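PDB 3QY7: tyrosine-protein phosphatase YwqE from Bacillus subtilis, which removes phosphate from phosphotyrosine in the proteins YwqD, YwqF and Ssb, as a metal-dependent phosphatase of the CpsB/CapC family. Local coordinates for residues D3-I8 against I134-R139. Sequence-based numbering, arbitrary orientation.
Sequences DIHCHI and IAHPER. With FE (Fe (III) ion), chain C; FE (Fe (III) ion), chain B.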
loop_
_atom_site.group_PDB
_atom_site.type_symbol
_atom_site.label_atom_id
_atom_site.label_comp_id
_atom_site.label_asym_id
_atom_site.label_seq_id
_atom_site.Cartn_x
_atom_site.Cartn_y
_atom_site.Cartn_z
ATOM N N ASP A 3 -5.897 -5.254 4.324
ATOM C CA ASP A 3 -5.612 -4.308 3.232
ATOM C C ASP A 3 -4.656 -3.268 3.788
ATOM O O ASP A 3 -4.996 -2.572 4.739
ATOM C CB ASP A 3 -6.929 -3.666 2.782
ATOM C CG ASP A 3 -6.793 -2.834 1.517
ATOM O OD1 ASP A 3 -5.921 -3.157 0.681
ATOM O OD2 ASP A 3 -7.573 -1.864 1.368
ATOM N N ILE A 4 -3.453 -3.179 3.211
ATOM C CA ILE A 4 -2.392 -2.351 3.805
ATOM C C ILE A 4 -2.271 -0.929 3.250
ATOM O O ILE A 4 -1.388 -0.179 3.672
ATOM C CB ILE A 4 -0.993 -3.039 3.763
ATOM C CG1 ILE A 4 -0.450 -3.166 2.329
ATOM C CG2 ILE A 4 -1.058 -4.385 4.457
ATOM C CD1 ILE A 4 1.091 -3.205 2.293
ATOM N N HIS A 5 -3.118 -0.584 2.277
ATOM C CA HIS A 5 -3.067 0.732 1.616
ATOM C C HIS A 5 -4.493 1.095 1.211
ATOM O O HIS A 5 -5.089 0.419 0.381
ATOM C CB HIS A 5 -2.121 0.639 0.400
ATOM C CG HIS A 5 -1.935 1.918 -0.367
ATOM N ND1 HIS A 5 -0.891 2.077 -1.250
ATOM C CD2 HIS A 5 -2.610 3.094 -0.367
ATOM C CE1 HIS A 5 -0.952 3.284 -1.794
ATOM N NE2 HIS A 5 -1.977 3.925 -1.268
ATOM N N CYS A 6 -5.049 2.140 1.821
ATOM C CA CYS A 6 -6.467 2.453 1.624
ATOM C C CYS A 6 -6.769 3.865 2.101
ATOM O O CYS A 6 -6.302 4.295 3.160
ATOM C CB CYS A 6 -7.317 1.451 2.401
ATOM S SG CYS A 6 -9.053 1.475 1.930
ATOM N N HIS A 7 -7.545 4.596 1.310
ATOM C CA HIS A 7 -7.861 5.974 1.624
ATOM C C HIS A 7 -9.300 6.068 2.085
ATOM O O HIS A 7 -10.137 6.780 1.510
ATOM C CB HIS A 7 -7.520 6.848 0.412
ATOM C CG HIS A 7 -6.080 6.762 0.032
ATOM N ND1 HIS A 7 -5.145 7.674 0.474
ATOM C CD2 HIS A 7 -5.398 5.833 -0.678
ATOM C CE1 HIS A 7 -3.956 7.332 0.002
ATOM N NE2 HIS A 7 -4.077 6.212 -0.685
ATOM N N ILE A 8 -9.580 5.321 3.159
ATOM C CA ILE A 8 -10.916 5.215 3.737
ATOM C C ILE A 8 -11.231 6.320 4.763
ATOM O O ILE A 8 -12.401 6.608 5.004
ATOM C CB ILE A 8 -11.169 3.800 4.342
ATOM C CG1 ILE A 8 -12.666 3.564 4.587
ATOM C CG2 ILE A 8 -10.354 3.606 5.626
ATOM C CD1 ILE A 8 -12.984 2.101 4.889
ATOM N N ILE A 134 7.482 0.255 -1.179
ATOM C CA ILE A 134 7.211 1.153 -2.308
ATOM C C ILE A 134 5.751 1.007 -2.712
ATOM O O ILE A 134 5.312 -0.106 -3.041
ATOM C CB ILE A 134 8.117 0.787 -3.505
ATOM C CG1 ILE A 134 9.588 0.988 -3.105
ATOM C CG2 ILE A 134 7.786 1.672 -4.736
ATOM C CD1 ILE A 134 10.585 0.291 -4.029
ATOM N N ALA A 135 5.031 2.123 -2.691
ATOM C CA ALA A 135 3.626 2.152 -3.125
ATOM C C ALA A 135 3.549 2.052 -4.649
ATOM O O ALA A 135 4.252 2.761 -5.372
ATOM C CB ALA A 135 2.940 3.394 -2.635
ATOM N N HIS A 136 2.680 1.152 -5.101
ATOM C CA HIS A 136 2.310 1.005 -6.510
ATOM C C HIS A 136 3.444 1.288 -7.497
ATOM O O HIS A 136 3.335 2.208 -8.297
ATOM C CB HIS A 136 1.069 1.837 -6.858
ATOM C CG HIS A 136 1.128 3.256 -6.391
ATOM N ND1 HIS A 136 1.978 4.195 -6.944
ATOM C CD2 HIS A 136 0.436 3.904 -5.423
ATOM C CE1 HIS A 136 1.797 5.353 -6.339
ATOM N NE2 HIS A 136 0.860 5.207 -5.418
ATOM N N PRO A 137 4.507 0.480 -7.451
ATOM C CA PRO A 137 5.617 0.735 -8.372
ATOM C C PRO A 137 5.185 0.603 -9.835
ATOM O O PRO A 137 5.795 1.249 -10.708
ATOM C CB PRO A 137 6.645 -0.343 -7.996
ATOM C CG PRO A 137 5.818 -1.443 -7.369
ATOM C CD PRO A 137 4.770 -0.688 -6.591
ATOM N N GLU A 138 4.147 -0.201 -10.096
ATOM C CA GLU A 138 3.619 -0.383 -11.468
ATOM C C GLU A 138 3.046 0.904 -12.076
ATOM O O GLU A 138 2.939 1.030 -13.305
ATOM C CB GLU A 138 2.586 -1.532 -11.511
ATOM C CG GLU A 138 1.133 -1.178 -11.062
ATOM C CD GLU A 138 0.918 -1.089 -9.548
ATOM O OE1 GLU A 138 -0.255 -1.029 -9.151
ATOM O OE2 GLU A 138 1.882 -1.087 -8.756
ATOM N N ARG A 139 2.667 1.849 -11.221
ATOM C CA ARG A 139 2.089 3.124 -11.628
ATOM C C ARG A 139 3.137 4.225 -11.790
ATOM O O ARG A 139 2.786 5.382 -12.037
ATOM C CB ARG A 139 1.030 3.577 -10.617
ATOM C CG ARG A 139 -0.338 2.944 -10.788
ATOM C CD ARG A 139 -1.189 3.846 -11.677
ATOM N NE ARG A 139 -2.616 3.655 -11.453
ATOM C CZ ARG A 139 -3.575 4.389 -12.010
ATOM N NH1 ARG A 139 -3.276 5.394 -12.831
ATOM N NH2 ARG A 139 -4.841 4.113 -11.738
HETATM FE FE FE C . -2.683 5.699 -2.211
HETATM FE FE FE B . -0.161 6.843 -4.332
HETATM O O HOH W 1 -1.077 7.298 -6.316
HETATM O O HOH W 2 -1.627 5.526 -3.751
#
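H5 and H136 point their imidazoles at two neighbouring irons, and the rings draw near each other at a carbon corner: CE1 of H5 lies 3.9 Å from CD2 of H136. Their planes are turned about 35° apart, neither stacked nor T-shaped. The methyl of A135 touches both rings, its CB 4.0 Å from CE1 of H5 and over one face of the H136 ring, near its rim. With CG anti to the backbone N (chi1 -179°) the H5 ring extends toward the metals, and NE2 binds the chain C iron at 2.1 Å. H7 adds its own NE2 to the same metal; the two Fe-N bonds lie nearly at right angles, with H7 NE2 in the plane of the H5 ring at its edge. H136, in a left-handed backbone conformation, gives NE2 to the chain B iron at 2.2 Å. Water 2 joins the halves, 1.9 Å from the chain C iron and 2.0 Å from the chain B iron, with an Fe-O-Fe angle near 125°. E80 reaches both irons through its two carboxylate oxygens; D194 also binds the chain C iron and E108 the chain B iron. ND1 of H5 and of H7 is hydrogen-bonded to Q161 and D13 respectively, which probably helps hold the ring rotations. Both segments run from strand ends, 2-3 and 131-135, into ligand-bearing loops of the TIM-barrel, PHP-like fold. A phosphate about 4 Å from the H136 side chain, probably from the crystallisation liquor, may mark the substrate position. Iron here occupies sites of a manganese enzyme; the bridging oxygen, polarised by two metals, could well be a nucleophilic hydroxide.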